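Diol-dehydratase (Roseburia inulinivorans, PDB 5I2A) dehydrates 1,2-propanediol as a B12-independent diol dehydratase of the glycyl radical enzyme family. Local coordinates at residues I383-G388 and P408-D413; N346-G351 and Y433-C438. All blocks are in the same frame, centred on the assembly; numbering follows the deposited sequence.

Contact 1 (I383-G388 and P408-D413); sequences IRVWHG and PAYYND
R384 and D413 each turn CG away from their own carbonyl carbon (chi1 -76° and -85°), and the arginine's bend at chi3 (47°) swings its guanidinium side-on against the carboxylate. R384 NE reaches D413 OD1 on its syn side at 2.9 Å. R384 NH2 meets D413 OD2 in the guanidinium plane but from above the carboxylate plane, also at 2.9 Å, completing a salt bridge. Y433 OH adds a second bond to OD1 and Q352 NE2 one to OD2, fixing the carboxylate's rotation. The backbones run parallel in register: I383 N donates to A409 O (2.9 Å), Y411 N to I383 O (3.1 Å), V385 N to Y411 O (2.8 Å), and D413 N, already helical, adds a last bond to V385 O (3.0 Å). On the face opposite R384 and Y411, I383 CG2 packs on Y410 CD2 at 3.4 Å and on CG of P408, just before the strand, at 3.6 Å. N412, N-cap of helix 413-422, accepts from E414 N through OD1, while its ND2 donates to G785 O. Strand 380-385, helix 391-402 and strand 409-412 form a beta-alpha-beta unit, consistent with the alpha/beta barrel shared by glycyl radical enzymes.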
loop_
_atom_site.group_PDB
_atom_site.type_symbol
_atom_site.label_atom_id
_atom_site.label_comp_id
_atom_site.label_asym_id
_atom_site.label_seq_id
_atom_site.Cartn_x
_atom_site.Cartn_y
_atom_site.Cartn_z
ATOM N N ILE A 383 9.660 29.276 -25.921
ATOM C CA ILE A 383 9.574 30.658 -25.497
ATOM C C ILE A 383 8.151 30.996 -25.049
ATOM O O ILE A 383 7.169 30.591 -25.674
ATOM C CB ILE A 383 10.044 31.627 -26.620
ATOM C CG1 ILE A 383 10.003 33.078 -26.129
ATOM C CG2 ILE A 383 9.221 31.428 -27.901
ATOM C CD1 ILE A 383 10.767 34.051 -27.039
ATOM N N ARG A 384 8.051 31.694 -23.929
ATOM C CA ARG A 384 6.778 32.212 -23.470
ATOM C C ARG A 384 6.530 33.576 -24.105
ATOM O O ARG A 384 7.309 34.497 -23.920
ATOM C CB ARG A 384 6.751 32.322 -21.942
ATOM C CG ARG A 384 6.567 31.002 -21.225
ATOM C CD ARG A 384 6.585 31.172 -19.702
ATOM N NE ARG A 384 5.741 32.276 -19.251
ATOM C CZ ARG A 384 5.556 32.593 -17.971
ATOM N NH1 ARG A 384 6.137 31.881 -17.007
ATOM N NH2 ARG A 384 4.796 33.628 -17.657
ATOM N N VAL A 385 5.446 33.682 -24.862
ATOM C CA VAL A 385 5.038 34.926 -25.496
ATOM C C VAL A 385 3.923 35.590 -24.676
ATOM O O VAL A 385 2.956 34.928 -24.287
ATOM C CB VAL A 385 4.529 34.681 -26.937
ATOM C CG1 VAL A 385 4.077 35.992 -27.600
ATOM C CG2 VAL A 385 5.590 33.993 -27.767
ATOM N N TRP A 386 4.072 36.881 -24.393
ATOM C CA TRP A 386 2.996 37.656 -23.769
ATOM C C TRP A 386 2.979 39.067 -24.353
ATOM O O TRP A 386 3.877 39.434 -25.108
ATOM C CB TRP A 386 3.137 37.671 -22.238
ATOM C CG TRP A 386 4.208 38.558 -21.694
ATOM C CD1 TRP A 386 5.555 38.420 -21.853
ATOM C CD2 TRP A 386 4.019 39.703 -20.861
ATOM N NE1 TRP A 386 6.214 39.419 -21.187
ATOM C CE2 TRP A 386 5.294 40.220 -20.565
ATOM C CE3 TRP A 386 2.891 40.344 -20.336
ATOM C CZ2 TRP A 386 5.479 41.354 -19.772
ATOM C CZ3 TRP A 386 3.072 41.478 -19.548
ATOM C CH2 TRP A 386 4.358 41.967 -19.274
ATOM N N HIS A 387 1.956 39.850 -24.028
ATOM C CA HIS A 387 1.786 41.153 -24.664
ATOM C C HIS A 387 2.986 42.067 -24.431
ATOM O O HIS A 387 3.316 42.875 -25.280
ATOM C CB HIS A 387 0.487 41.823 -24.189
ATOM C CG HIS A 387 0.510 42.293 -22.763
ATOM N ND1 HIS A 387 -0.084 41.589 -21.735
ATOM C CD2 HIS A 387 1.016 43.421 -22.203
ATOM C CE1 HIS A 387 0.068 42.255 -20.602
ATOM N NE2 HIS A 387 0.733 43.368 -20.860
ATOM N N GLY A 388 3.674 41.892 -23.310
ATOM C CA GLY A 388 4.868 42.673 -23.032
ATOM C C GLY A 388 6.193 42.000 -23.356
ATOM O O GLY A 388 7.233 42.455 -22.899
ATOM N N PRO A 408 12.441 28.050 -31.225
ATOM C CA PRO A 408 11.764 27.437 -30.081
ATOM C C PRO A 408 10.332 27.159 -30.463
ATOM O O PRO A 408 9.908 27.619 -31.519
ATOM C CB PRO A 408 11.841 28.509 -29.004
ATOM C CG PRO A 408 11.832 29.805 -29.800
ATOM C CD PRO A 408 12.525 29.517 -31.107
ATOM N N ALA A 409 9.610 26.406 -29.646
ATOM C CA ALA A 409 8.158 26.368 -29.749
ATOM C C ALA A 409 7.610 27.605 -29.027
ATOM O O ALA A 409 8.226 28.079 -28.077
ATOM C CB ALA A 409 7.592 25.084 -29.142
ATOM N N TYR A 410 6.464 28.103 -29.483
ATOM C CA TYR A 410 5.883 29.349 -28.991
ATOM C C TYR A 410 4.621 29.082 -28.162
ATOM O O TYR A 410 3.713 28.397 -28.626
ATOM C CB TYR A 410 5.559 30.291 -30.176
ATOM C CG TYR A 410 6.798 30.682 -30.971
ATOM C CD1 TYR A 410 7.343 29.820 -31.922
ATOM C CD2 TYR A 410 7.428 31.899 -30.756
ATOM C CE1 TYR A 410 8.492 30.167 -32.640
ATOM C CE2 TYR A 410 8.576 32.252 -31.459
ATOM C CZ TYR A 410 9.102 31.384 -32.398
ATOM O OH TYR A 410 10.237 31.725 -33.084
ATOM N N TYR A 411 4.568 29.637 -26.951
ATOM C CA TYR A 411 3.461 29.408 -26.015
ATOM C C TYR A 411 2.820 30.725 -25.569
ATOM O O TYR A 411 3.502 31.708 -25.315
ATOM C CB TYR A 411 3.940 28.605 -24.796
ATOM C CG TYR A 411 4.498 27.248 -25.206
ATOM C CD1 TYR A 411 3.670 26.126 -25.300
ATOM C CD2 TYR A 411 5.835 27.109 -25.552
ATOM C CE1 TYR A 411 4.170 24.897 -25.704
ATOM C CE2 TYR A 411 6.351 25.879 -25.957
ATOM C CZ TYR A 411 5.518 24.781 -26.034
ATOM O OH TYR A 411 6.039 23.589 -26.453
ATOM N N ASN A 412 1.499 30.714 -25.466
ATOM C CA ASN A 412 0.735 31.921 -25.187
ATOM C C ASN A 412 0.382 32.093 -23.697
ATOM O O ASN A 412 -0.605 31.534 -23.211
ATOM C CB ASN A 412 -0.529 31.906 -26.054
ATOM C CG ASN A 412 -1.357 33.177 -25.925
ATOM O OD1 ASN A 412 -0.925 34.152 -25.326
ATOM N ND2 ASN A 412 -2.554 33.162 -26.499
ATOM N N ASP A 413 1.192 32.871 -22.990
ATOM C CA ASP A 413 0.902 33.280 -21.604
ATOM C C ASP A 413 -0.557 33.642 -21.358
ATOM O O ASP A 413 -1.147 33.236 -20.353
ATOM C CB ASP A 413 1.746 34.497 -21.205
ATOM C CG ASP A 413 3.129 34.126 -20.711
ATOM O OD1 ASP A 413 3.620 33.041 -21.061
ATOM O OD2 ASP A 413 3.734 34.930 -19.968
#

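Contact 2 (N346-G351 and Y433-C438); sequences NLIVGG and YNIIGC
I435 lies over one face of the N346 amide with CB and CG2, its own carbonyl O above the plane on the same side toward N346 CB, while at the nitrogen end G437 O sits close to the amide plane. I435 CG2 comes within 3.5 Å of N346 ND2. With CG anti to the backbone N (chi1 -161°), N346 extends toward 433-438, and ND2 donates to G437 O at 3.0 Å in a fairly straight bond. The donor stands above the carbonyl plane there, 43° out of it. N346 OD1 is held by S382 OG and by a water at 2.8 Å; the same water, 2.7 Å from I435 O, can bridge the segments, though it has more acceptors in reach than protons. N434 ND2 approaches I435 O weakly, its main partner being T168 OG1. I348 uses both branches: CG2 rests on N434 CB at 3.6 Å, and CD1 on I435 CG1 at 3.7 Å. The Gly-Cys-Val-Glu sequence starting at G437 probably corresponds to the loop carrying the transient thiyl cysteine of glycyl radical enzymes. Though nearly antiparallel, the strands share no backbone hydrogen bond; the junction rests on one direct amide bond, water and apolar contact.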
loop_
_atom_site.group_PDB
_atom_site.type_symbol
_atom_site.label_atom_id
_atom_site.label_comp_id
_atom_site.label_asym_id
_atom_site.label_seq_id
_atom_site.Cartn_x
_atom_site.Cartn_y
_atom_site.Cartn_z
ATOM N N ASN A 346 12.087 19.815 -21.854
ATOM C CA ASN A 346 11.643 21.123 -22.282
ATOM C C ASN A 346 12.255 22.216 -21.414
ATOM O O ASN A 346 12.212 22.151 -20.189
ATOM C CB ASN A 346 10.127 21.221 -22.255
ATOM C CG ASN A 346 9.612 22.374 -23.101
ATOM O OD1 ASN A 346 9.811 23.541 -22.771
ATOM N ND2 ASN A 346 8.943 22.046 -24.195
ATOM N N LEU A 347 12.823 23.213 -22.082
ATOM C CA LEU A 347 13.509 24.318 -21.435
ATOM C C LEU A 347 13.000 25.588 -22.074
ATOM O O LEU A 347 13.043 25.747 -23.299
ATOM C CB LEU A 347 15.038 24.193 -21.575
ATOM C CG LEU A 347 15.930 25.175 -20.799
ATOM C CD1 LEU A 347 17.299 24.530 -20.511
ATOM C CD2 LEU A 347 16.133 26.488 -21.533
ATOM N N ILE A 348 12.507 26.493 -21.241
ATOM C CA ILE A 348 11.781 27.648 -21.747
ATOM C C ILE A 348 12.487 28.954 -21.358
ATOM O O ILE A 348 13.167 29.020 -20.334
ATOM C CB ILE A 348 10.327 27.642 -21.225
ATOM C CG1 ILE A 348 9.408 28.481 -22.120
ATOM C CG2 ILE A 348 10.266 28.092 -19.781
ATOM C CD1 ILE A 348 7.973 27.979 -22.089
ATOM N N VAL A 349 12.338 29.982 -22.191
ATOM C CA VAL A 349 12.890 31.297 -21.883
ATOM C C VAL A 349 11.812 32.378 -21.926
ATOM O O VAL A 349 10.762 32.206 -22.548
ATOM C CB VAL A 349 14.029 31.691 -22.852
ATOM C CG1 VAL A 349 15.149 30.666 -22.813
ATOM C CG2 VAL A 349 13.501 31.845 -24.245
ATOM N N GLY A 350 12.087 33.503 -21.276
ATOM C CA GLY A 350 11.190 34.635 -21.330
ATOM C C GLY A 350 9.900 34.444 -20.551
ATOM O O GLY A 350 9.820 33.607 -19.659
ATOM N N GLY A 351 8.890 35.230 -20.901
ATOM C CA GLY A 351 7.643 35.243 -20.172
ATOM C C GLY A 351 7.609 36.397 -19.188
ATOM O O GLY A 351 8.215 37.433 -19.440
ATOM N N TYR A 433 4.720 29.695 -14.735
ATOM C CA TYR A 433 4.630 28.383 -15.381
ATOM C C TYR A 433 5.790 28.104 -16.338
ATOM O O TYR A 433 6.424 29.022 -16.882
ATOM C CB TYR A 433 3.298 28.230 -16.129
ATOM C CG TYR A 433 3.267 28.824 -17.527
ATOM C CD1 TYR A 433 3.640 28.067 -18.636
ATOM C CD2 TYR A 433 2.839 30.128 -17.744
ATOM C CE1 TYR A 433 3.604 28.593 -19.914
ATOM C CE2 TYR A 433 2.807 30.672 -19.029
ATOM C CZ TYR A 433 3.194 29.890 -20.112
ATOM O OH TYR A 433 3.168 30.405 -21.391
ATOM N N ASN A 434 6.068 26.827 -16.556
ATOM C CA ASN A 434 6.837 26.470 -17.737
ATOM C C ASN A 434 6.153 25.308 -18.445
ATOM O O ASN A 434 5.060 24.889 -18.052
ATOM C CB ASN A 434 8.297 26.158 -17.394
ATOM C CG ASN A 434 8.452 25.011 -16.417
ATOM O OD1 ASN A 434 8.744 25.220 -15.246
ATOM N ND2 ASN A 434 8.305 23.787 -16.909
ATOM N N ILE A 435 6.777 24.817 -19.501
ATOM C CA ILE A 435 6.200 23.742 -20.289
ATOM C C ILE A 435 6.885 22.412 -19.937
ATOM O O ILE A 435 8.079 22.364 -19.674
ATOM C CB ILE A 435 6.308 24.033 -21.804
ATOM C CG1 ILE A 435 5.460 25.257 -22.182
ATOM C CG2 ILE A 435 5.880 22.823 -22.648
ATOM C CD1 ILE A 435 3.948 25.127 -21.867
ATOM N N ILE A 436 6.093 21.352 -19.886
ATOM C CA ILE A 436 6.578 20.003 -19.677
ATOM C C ILE A 436 6.566 19.276 -21.005
ATOM O O ILE A 436 5.561 19.322 -21.712
ATOM C CB ILE A 436 5.682 19.221 -18.682
ATOM C CG1 ILE A 436 5.629 19.924 -17.311
ATOM C CG2 ILE A 436 6.114 17.746 -18.600
ATOM C CD1 ILE A 436 6.957 19.989 -16.570
ATOM N N GLY A 437 7.658 18.581 -21.329
ATOM C CA GLY A 437 7.674 17.699 -22.482
ATOM C C GLY A 437 7.415 18.396 -23.814
ATOM O O GLY A 437 8.265 19.134 -24.304
ATOM N N CYS A 438 6.243 18.156 -24.391
ATOM C CA CYS A 438 5.875 18.738 -25.680
ATOM C C CYS A 438 5.177 20.102 -25.535
ATOM O O CYS A 438 5.706 21.111 -25.981
ATOM C CB CYS A 438 4.975 17.779 -26.462
ATOM S SG CYS A 438 5.833 16.285 -27.080
HETATM O O HOH W 1 9.691 24.527 -20.145
#

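In the fold
Both contacts are buried and their centres lie 9 Å apart, with contact 2 nearer the middle of the chain. They share one mixed sheet, in which strand 346-350 neighbours strand 380-385, but use it differently. Contact 1 is built within the sheet, from regular parallel backbone pairing topped by an ion pair. Contact 2 sets the sheet's outer strand against a segment that belongs to a separate two-stranded hairpin, and relies on side chains and a water. Segment 433-438 also bridges to contact 1: Y433 O takes a weak bond from R384 NH1, and Y411 OH probably bonds C438 O, so strand 409-412 also meets the end of 433-438, the probable cysteine loop.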